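Local coordinates for protein galactose mutarotase related enzyme (Lactobacillus casei, PDB 3Q1N) that probably binds carbohydrates and acts as an isomerase of the galactose mutarotase (aldose 1-epimerase) type, at residues 161-172 and 185-196. Numbering follows the deposited sequence.
Sequences LTVEPLNSPLQR and VEDIPGAEGNRL. With EDO (1,2-ethanediol), chain Q.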
ATOM      1  N   LEU A 161     -11.766 -10.959   3.712  1.00 17.24           N
ATOM      2  CA  LEU A 161     -10.342 -11.135   3.766  1.00 16.30           C
ATOM      3  C   LEU A 161     -10.084 -12.302   4.685  1.00 16.96           C
ATOM      4  O   LEU A 161     -10.582 -12.334   5.805  1.00 17.57           O
ATOM      5  CB  LEU A 161      -9.667  -9.886   4.323  1.00 16.17           C
ATOM      6  CG  LEU A 161      -8.170  -9.849   4.094  1.00 16.64           C
ATOM      7  CD1 LEU A 161      -7.893  -9.563   2.651  1.00 16.52           C
ATOM      8  CD2 LEU A 161      -7.504  -8.780   5.000  1.00 17.55           C
ATOM      9  N   THR A 162      -9.328 -13.278   4.202  0.50 16.80           N
ATOM     10  CA  THR A 162      -8.928 -14.415   5.009  0.50 16.73           C
ATOM     11  C   THR A 162      -7.430 -14.335   5.179  0.50 17.37           C
ATOM     12  O   THR A 162      -6.708 -14.084   4.198  0.50 16.53           O
ATOM     13  CB  THR A 162      -9.355 -15.752   4.366  0.50 17.33           C
ATOM     14  OG1 THR A 162     -10.760 -15.726   4.124  0.50 16.40           O
ATOM     15  CG2 THR A 162      -9.048 -16.927   5.271  0.50 16.49           C
ATOM     16  N   VAL A 163      -6.960 -14.520   6.417  1.00 17.61           N
ATOM     17  CA  VAL A 163      -5.519 -14.350   6.730  1.00 18.42           C
ATOM     18  C   VAL A 163      -4.910 -15.565   7.393  1.00 19.05           C
ATOM     19  O   VAL A 163      -5.593 -16.315   8.085  1.00 18.76           O
ATOM     20  CB  VAL A 163      -5.245 -13.110   7.590  1.00 17.23           C
ATOM     21  CG1 VAL A 163      -5.772 -11.847   6.898  1.00 17.95           C
ATOM     22  CG2 VAL A 163      -5.831 -13.244   9.015  1.00 18.31           C
ATOM     23  N   GLU A 164      -3.618 -15.758   7.162  1.00 19.82           N
ATOM     24  CA  GLU A 164      -2.874 -16.782   7.880  1.00 21.62           C
ATOM     25  C   GLU A 164      -1.390 -16.472   7.923  1.00 21.29           C
ATOM     26  O   GLU A 164      -0.883 -15.802   7.018  1.00 19.39           O
ATOM     27  CB  GLU A 164      -3.106 -18.158   7.244  1.00 22.75           C
ATOM     28  CG  GLU A 164      -2.519 -18.373   5.878  1.00 24.66           C
ATOM     29  CD  GLU A 164      -1.002 -18.695   5.851  1.00 28.51           C
ATOM     30  OE1 GLU A 164      -0.443 -19.181   6.856  1.00 31.25           O
ATOM     31  OE2 GLU A 164      -0.380 -18.478   4.791  1.00 31.05           O
ATOM     32  N   PRO A 165      -0.687 -16.935   8.984  1.00 22.16           N
ATOM     33  CA  PRO A 165      -1.271 -17.500  10.191  1.00 23.33           C
ATOM     34  C   PRO A 165      -1.791 -16.393  11.064  1.00 24.30           C
ATOM     35  O   PRO A 165      -1.527 -15.228  10.805  1.00 23.50           O
ATOM     36  CB  PRO A 165      -0.075 -18.193  10.882  1.00 23.79           C
ATOM     37  CG  PRO A 165       1.094 -17.334  10.482  1.00 23.14           C
ATOM     38  CD  PRO A 165       0.794 -16.992   9.011  1.00 22.40           C
ATOM     39  N   LEU A 166      -2.507 -16.752  12.113  1.00 25.73           N
ATOM     40  CA  LEU A 166      -3.001 -15.778  13.079  1.00 26.80           C
ATOM     41  C   LEU A 166      -2.774 -16.345  14.483  1.00 28.70           C
ATOM     42  O   LEU A 166      -3.314 -17.409  14.822  1.00 30.27           O
ATOM     43  CB  LEU A 166      -4.484 -15.478  12.792  1.00 26.68           C
ATOM     44  CG  LEU A 166      -5.120 -14.198  13.273  1.00 26.01           C
ATOM     45  CD1 LEU A 166      -4.352 -12.927  12.786  1.00 24.95           C
ATOM     46  CD2 LEU A 166      -6.614 -14.145  12.868  1.00 25.41           C
ATOM     47  N   ASN A 167      -1.963 -15.654  15.282  1.00 29.98           N
ATOM     48  CA  ASN A 167      -1.613 -16.139  16.640  1.00 31.53           C
ATOM     49  C   ASN A 167      -2.406 -15.453  17.754  1.00 31.70           C
ATOM     50  O   ASN A 167      -2.132 -15.691  18.933  1.00 32.87           O
ATOM     51  CB  ASN A 167      -0.140 -15.907  16.936  1.00 31.97           C
ATOM     52  CG  ASN A 167       0.774 -16.588  15.948  1.00 33.27           C
ATOM     53  OD1 ASN A 167       0.440 -17.635  15.360  1.00 37.69           O
ATOM     54  ND2 ASN A 167       1.942 -15.999  15.753  1.00 34.40           N
ATOM     55  N   SER A 168      -3.360 -14.600  17.397  1.00 30.22           N
ATOM     56  CA  SER A 168      -4.258 -13.974  18.373  1.00 29.52           C
ATOM     57  C   SER A 168      -5.402 -13.335  17.571  1.00 27.78           C
ATOM     58  O   SER A 168      -5.305 -13.253  16.349  1.00 27.68           O
ATOM     59  CB  SER A 168      -3.505 -12.938  19.237  1.00 29.73           C
ATOM     60  OG  SER A 168      -3.111 -11.785  18.512  1.00 30.09           O
ATOM     61  N   PRO A 169      -6.493 -12.910  18.237  1.00 26.25           N
ATOM     62  CA  PRO A 169      -7.596 -12.361  17.481  1.00 24.84           C
ATOM     63  C   PRO A 169      -7.178 -11.188  16.608  1.00 22.59           C
ATOM     64  O   PRO A 169      -6.247 -10.479  16.956  1.00 21.12           O
ATOM     65  CB  PRO A 169      -8.556 -11.901  18.555  1.00 25.63           C
ATOM     66  CG  PRO A 169      -8.312 -12.862  19.702  1.00 27.27           C
ATOM     67  CD  PRO A 169      -6.831 -13.087  19.663  1.00 27.43           C
ATOM     68  N   LEU A 170      -7.872 -11.018  15.483  1.00 21.16           N
ATOM     69  CA  LEU A 170      -7.604  -9.905  14.570  1.00 20.22           C
ATOM     70  C   LEU A 170      -7.822  -8.579  15.285  1.00 19.05           C
ATOM     71  O   LEU A 170      -8.847  -8.423  15.944  1.00 18.48           O
ATOM     72  CB  LEU A 170      -8.573  -9.947  13.388  1.00 20.72           C
ATOM     73  CG  LEU A 170      -8.167 -10.701  12.127  1.00 23.29           C
ATOM     74  CD1 LEU A 170      -9.399 -10.776  11.163  1.00 25.56           C
ATOM     75  CD2 LEU A 170      -6.940 -10.087  11.457  1.00 24.09           C
ATOM     76  N   GLN A 171      -6.866  -7.650  15.137  1.00 17.73           N
ATOM     77  CA  GLN A 171      -6.964  -6.327  15.750  0.50 17.91           C
ATOM     78  C   GLN A 171      -6.665  -5.255  14.704  1.00 17.31           C
ATOM     79  O   GLN A 171      -5.941  -5.516  13.717  1.00 16.69           O
ATOM     80  CB  GLN A 171      -5.998  -6.220  16.953  0.50 17.99           C
ATOM     81  CG  GLN A 171      -6.324  -7.175  18.135  0.50 19.86           C
ATOM     82  CD  GLN A 171      -7.512  -6.717  18.966  0.50 21.53           C
ATOM     83  OE1 GLN A 171      -7.398  -5.785  19.773  0.50 24.21           O
ATOM     84  NE2 GLN A 171      -8.663  -7.374  18.784  0.50 23.75           N
ATOM     85  N   ARG A 172      -7.257  -4.070  14.901  1.00 16.77           N
ATOM     86  CA  ARG A 172      -6.959  -2.915  14.069  0.67 16.46           C
ATOM     87  C   ARG A 172      -6.474  -1.751  14.915  1.00 15.58           C
ATOM     88  O   ARG A 172      -6.796  -1.652  16.118  1.00 16.79           O
ATOM     89  CB  ARG A 172      -8.189  -2.449  13.301  0.67 15.78           C
ATOM     90  CG  ARG A 172      -9.214  -1.814  14.177  0.67 17.96           C
ATOM     91  CD  ARG A 172     -10.459  -1.517  13.480  0.67 20.54           C
ATOM     92  NE  ARG A 172     -10.335  -0.406  12.543  0.67 21.09           N
ATOM     93  CZ  ARG A 172     -11.388   0.220  12.021  0.67 20.44           C
ATOM     94  NH1 ARG A 172     -12.622  -0.137  12.382  0.67 22.04           N
ATOM     95  NH2 ARG A 172     -11.223   1.218  11.158  0.67 16.84           N
ATOM     96  N   VAL A 185      -5.197  -0.020  19.813  1.00 21.16           N
ATOM     97  CA  VAL A 185      -5.332  -1.202  19.006  1.00 22.25           C
ATOM     98  C   VAL A 185      -6.537  -1.904  19.626  1.00 22.86           C
ATOM     99  O   VAL A 185      -6.645  -1.978  20.864  1.00 23.45           O
ATOM    100  CB  VAL A 185      -4.065  -2.055  19.046  1.00 22.72           C
ATOM    101  CG1 VAL A 185      -4.323  -3.394  18.350  1.00 24.69           C
ATOM    102  CG2 VAL A 185      -2.897  -1.321  18.350  1.00 23.48           C
ATOM    103  N   GLU A 186      -7.466  -2.356  18.779  1.00 23.37           N
ATOM    104  CA  GLU A 186      -8.807  -2.756  19.217  1.00 24.51           C
ATOM    105  C   GLU A 186      -9.388  -3.875  18.352  1.00 25.33           C
ATOM    106  O   GLU A 186      -8.878  -4.196  17.283  1.00 22.45           O
ATOM    107  CB  GLU A 186      -9.772  -1.554  19.183  1.00 24.96           C
ATOM    108  CG  GLU A 186      -9.876  -0.884  17.800  1.00 26.87           C
ATOM    109  CD  GLU A 186     -10.695   0.422  17.761  1.00 31.66           C
ATOM    110  OE1 GLU A 186     -10.602   1.212  18.715  1.00 33.89           O
ATOM    111  OE2 GLU A 186     -11.358   0.687  16.711  1.00 33.60           O
ATOM    112  N   ASP A 187     -10.518  -4.405  18.812  1.00 26.85           N
ATOM    113  CA  ASP A 187     -11.249  -5.434  18.056  1.00 27.71           C
ATOM    114  C   ASP A 187     -11.879  -4.854  16.817  1.00 28.23           C
ATOM    115  O   ASP A 187     -12.112  -3.622  16.731  1.00 28.99           O
ATOM    116  CB  ASP A 187     -12.374  -6.008  18.906  1.00 29.11           C
ATOM    117  CG  ASP A 187     -11.882  -6.766  20.135  1.00 30.47           C
ATOM    118  OD1 ASP A 187     -10.716  -7.188  20.209  1.00 32.36           O
ATOM    119  OD2 ASP A 187     -12.736  -6.982  21.023  1.00 35.90           O
ATOM    120  N   ILE A 188     -12.147  -5.732  15.835  1.00 28.36           N
ATOM    121  CA  ILE A 188     -12.684  -5.308  14.533  1.00 28.64           C
ATOM    122  C   ILE A 188     -14.147  -5.724  14.365  1.00 29.69           C
ATOM    123  O   ILE A 188     -14.454  -6.901  14.573  1.00 31.07           O
ATOM    124  CB  ILE A 188     -11.908  -5.943  13.387  1.00 27.68           C
ATOM    125  CG1 ILE A 188     -10.416  -5.648  13.542  1.00 24.94           C
ATOM    126  CG2 ILE A 188     -12.444  -5.397  12.057  1.00 27.60           C
ATOM    127  CD1 ILE A 188      -9.533  -6.042  12.336  1.00 21.63           C
ATOM    128  N   PRO A 189     -15.044  -4.769  14.005  1.00 30.08           N
ATOM    129  CA  PRO A 189     -16.455  -5.140  13.818  1.00 29.87           C
ATOM    130  C   PRO A 189     -16.593  -6.296  12.830  1.00 29.58           C
ATOM    131  O   PRO A 189     -16.146  -6.194  11.678  1.00 28.58           O
ATOM    132  CB  PRO A 189     -17.099  -3.856  13.277  1.00 30.64           C
ATOM    133  CG  PRO A 189     -16.238  -2.712  13.852  1.00 30.00           C
ATOM    134  CD  PRO A 189     -14.838  -3.290  13.983  1.00 30.43           C
ATOM    135  N   GLY A 190     -17.126  -7.415  13.331  1.00 28.93           N
ATOM    136  CA  GLY A 190     -17.483  -8.545  12.498  1.00 28.21           C
ATOM    137  C   GLY A 190     -16.432  -9.631  12.291  1.00 27.34           C
ATOM    138  O   GLY A 190     -16.711 -10.586  11.605  1.00 25.52           O
ATOM    139  N   ALA A 191     -15.248  -9.507  12.888  1.00 27.26           N
ATOM    140  CA  ALA A 191     -14.182 -10.494  12.661  1.00 27.21           C
ATOM    141  C   ALA A 191     -14.592 -11.864  13.226  1.00 28.03           C
ATOM    142  O   ALA A 191     -15.192 -11.945  14.293  1.00 28.55           O
ATOM    143  CB  ALA A 191     -12.841 -10.023  13.271  1.00 27.49           C
ATOM    144  N   GLU A 192     -14.281 -12.922  12.492  1.00 27.75           N
ATOM    145  CA  GLU A 192     -14.546 -14.293  12.926  1.00 29.08           C
ATOM    146  C   GLU A 192     -13.323 -15.139  12.677  1.00 27.27           C
ATOM    147  O   GLU A 192     -13.121 -15.648  11.558  1.00 26.69           O
ATOM    148  CB  GLU A 192     -15.671 -14.911  12.131  1.00 29.93           C
ATOM    149  CG  GLU A 192     -16.974 -14.175  12.173  1.00 35.37           C
ATOM    150  CD  GLU A 192     -17.936 -14.749  11.160  1.00 41.53           C
ATOM    151  OE1 GLU A 192     -18.136 -15.998  11.188  1.00 46.01           O
ATOM    152  OE2 GLU A 192     -18.472 -13.978  10.320  1.00 46.57           O
ATOM    153  N   GLY A 193     -12.544 -15.333  13.728  1.00 26.21           N
ATOM    154  CA  GLY A 193     -11.301 -16.060  13.611  1.00 24.95           C
ATOM    155  C   GLY A 193     -10.432 -15.377  12.567  1.00 23.30           C
ATOM    156  O   GLY A 193     -10.195 -14.165  12.638  1.00 22.77           O
ATOM    157  N   ASN A 194      -9.992 -16.134  11.572  1.00 22.62           N
ATOM    158  CA  ASN A 194      -9.110 -15.565  10.567  1.00 21.81           C
ATOM    159  C   ASN A 194      -9.826 -14.975   9.349  1.00 21.43           C
ATOM    160  O   ASN A 194      -9.188 -14.672   8.369  1.00 19.93           O
ATOM    161  CB  ASN A 194      -8.079 -16.576  10.102  1.00 22.28           C
ATOM    162  CG  ASN A 194      -8.660 -17.653   9.261  1.00 22.89           C
ATOM    163  OD1 ASN A 194      -9.814 -18.011   9.400  1.00 26.03           O
ATOM    164  ND2 ASN A 194      -7.851 -18.193   8.343  1.00 25.31           N
ATOM    165  N   ARG A 195     -11.119 -14.748   9.470  1.00 21.33           N
ATOM    166  CA  ARG A 195     -11.938 -14.272   8.367  0.50 21.76           C
ATOM    167  C   ARG A 195     -12.580 -12.938   8.765  1.00 21.26           C
ATOM    168  O   ARG A 195     -13.191 -12.824   9.866  1.00 22.01           O
ATOM    169  CB  ARG A 195     -12.995 -15.334   8.063  0.50 22.61           C
ATOM    170  CG  ARG A 195     -13.770 -15.139   6.789  0.50 24.73           C
ATOM    171  CD  ARG A 195     -14.735 -16.316   6.599  0.50 28.03           C
ATOM    172  NE  ARG A 195     -14.008 -17.534   6.284  0.50 29.85           N
ATOM    173  CZ  ARG A 195     -13.715 -17.922   5.050  0.50 31.82           C
ATOM    174  NH1 ARG A 195     -14.105 -17.192   4.003  0.50 32.51           N
ATOM    175  NH2 ARG A 195     -13.042 -19.043   4.863  0.50 32.73           N
ATOM    176  N   LEU A 196     -12.422 -11.929   7.910  1.00 19.90           N
ATOM    177  CA  LEU A 196     -13.019 -10.603   8.139  1.00 19.51           C
ATOM    178  C   LEU A 196     -13.971 -10.270   6.992  1.00 18.41           C
ATOM    179  O   LEU A 196     -13.528 -10.056   5.869  1.00 17.67           O
ATOM    180  CB  LEU A 196     -11.955  -9.532   8.243  1.00 18.70           C
ATOM    181  CG  LEU A 196     -12.430  -8.103   8.498  1.00 19.62           C
ATOM    182  CD1 LEU A 196     -13.219  -7.993   9.825  1.00 22.26           C
ATOM    183  CD2 LEU A 196     -11.238  -7.130   8.441  1.00 19.48           C
TER
HETATM  184  C1  EDO Q 309     -16.540  -7.982  16.723  1.00 57.77           C
HETATM  185  O1  EDO Q 309     -16.862  -8.969  15.729  1.00 56.93           O
HETATM  186  C2  EDO Q 309     -15.228  -8.335  17.411  1.00 57.72           C
HETATM  187  O2  EDO Q 309     -14.135  -8.075  16.525  1.00 58.03           O
HETATM  188  O   HOH W   1     -10.049 -12.768  14.963  1.00 23.54           O
HETATM  189  O   HOH W   2     -11.531  -8.538  16.211  1.00 37.02           O
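Leu-170 sets its CD1 methyl in a hollow lined by Ala-191 CB, Leu-196 CB and Gly-193 O, between two antiparallel strand pairs of this galactose mutarotase-like beta fold. The pairing is a worked example of facing loops joined by interlocking side chains: CD1 lies 4.1 Å from Ala-191 CB and equally far from Leu-196 CB. Leu-210, from strand 208-210, also touches this leucine. Next to it, Ile-188 CD1 reaches the Leu-170 CB at 4.2 Å, while its CG1 rests on Arg-172 CB. Arg-172 then runs alongside Glu-186, CG against CG, and its NH2 bonds to the Leu-207 carbonyl instead of the glutamate.

Strand 195-197 is an edge strand of its sheet, and at its start the type II' turn Glu-192 to Arg-195 presents Asn-194 to Val-163. With CG set between its own backbone N and carbonyl carbon (chi1 71°), Asn-194 carries ND2 to Val-163 O at 2.9 Å, while its backbone O accepts from Val-163 N. Leu-166 CD2 rests 3.7 Å from the CA of Asn-194. With an alanine here, Val-163 O would probably lose its side-chain amide donor and Thr-162 CG2 the ND2 packed against it. Between the loops, one water accepts from Leu-170 N and donates to Gly-193 O, 2.7 Å away.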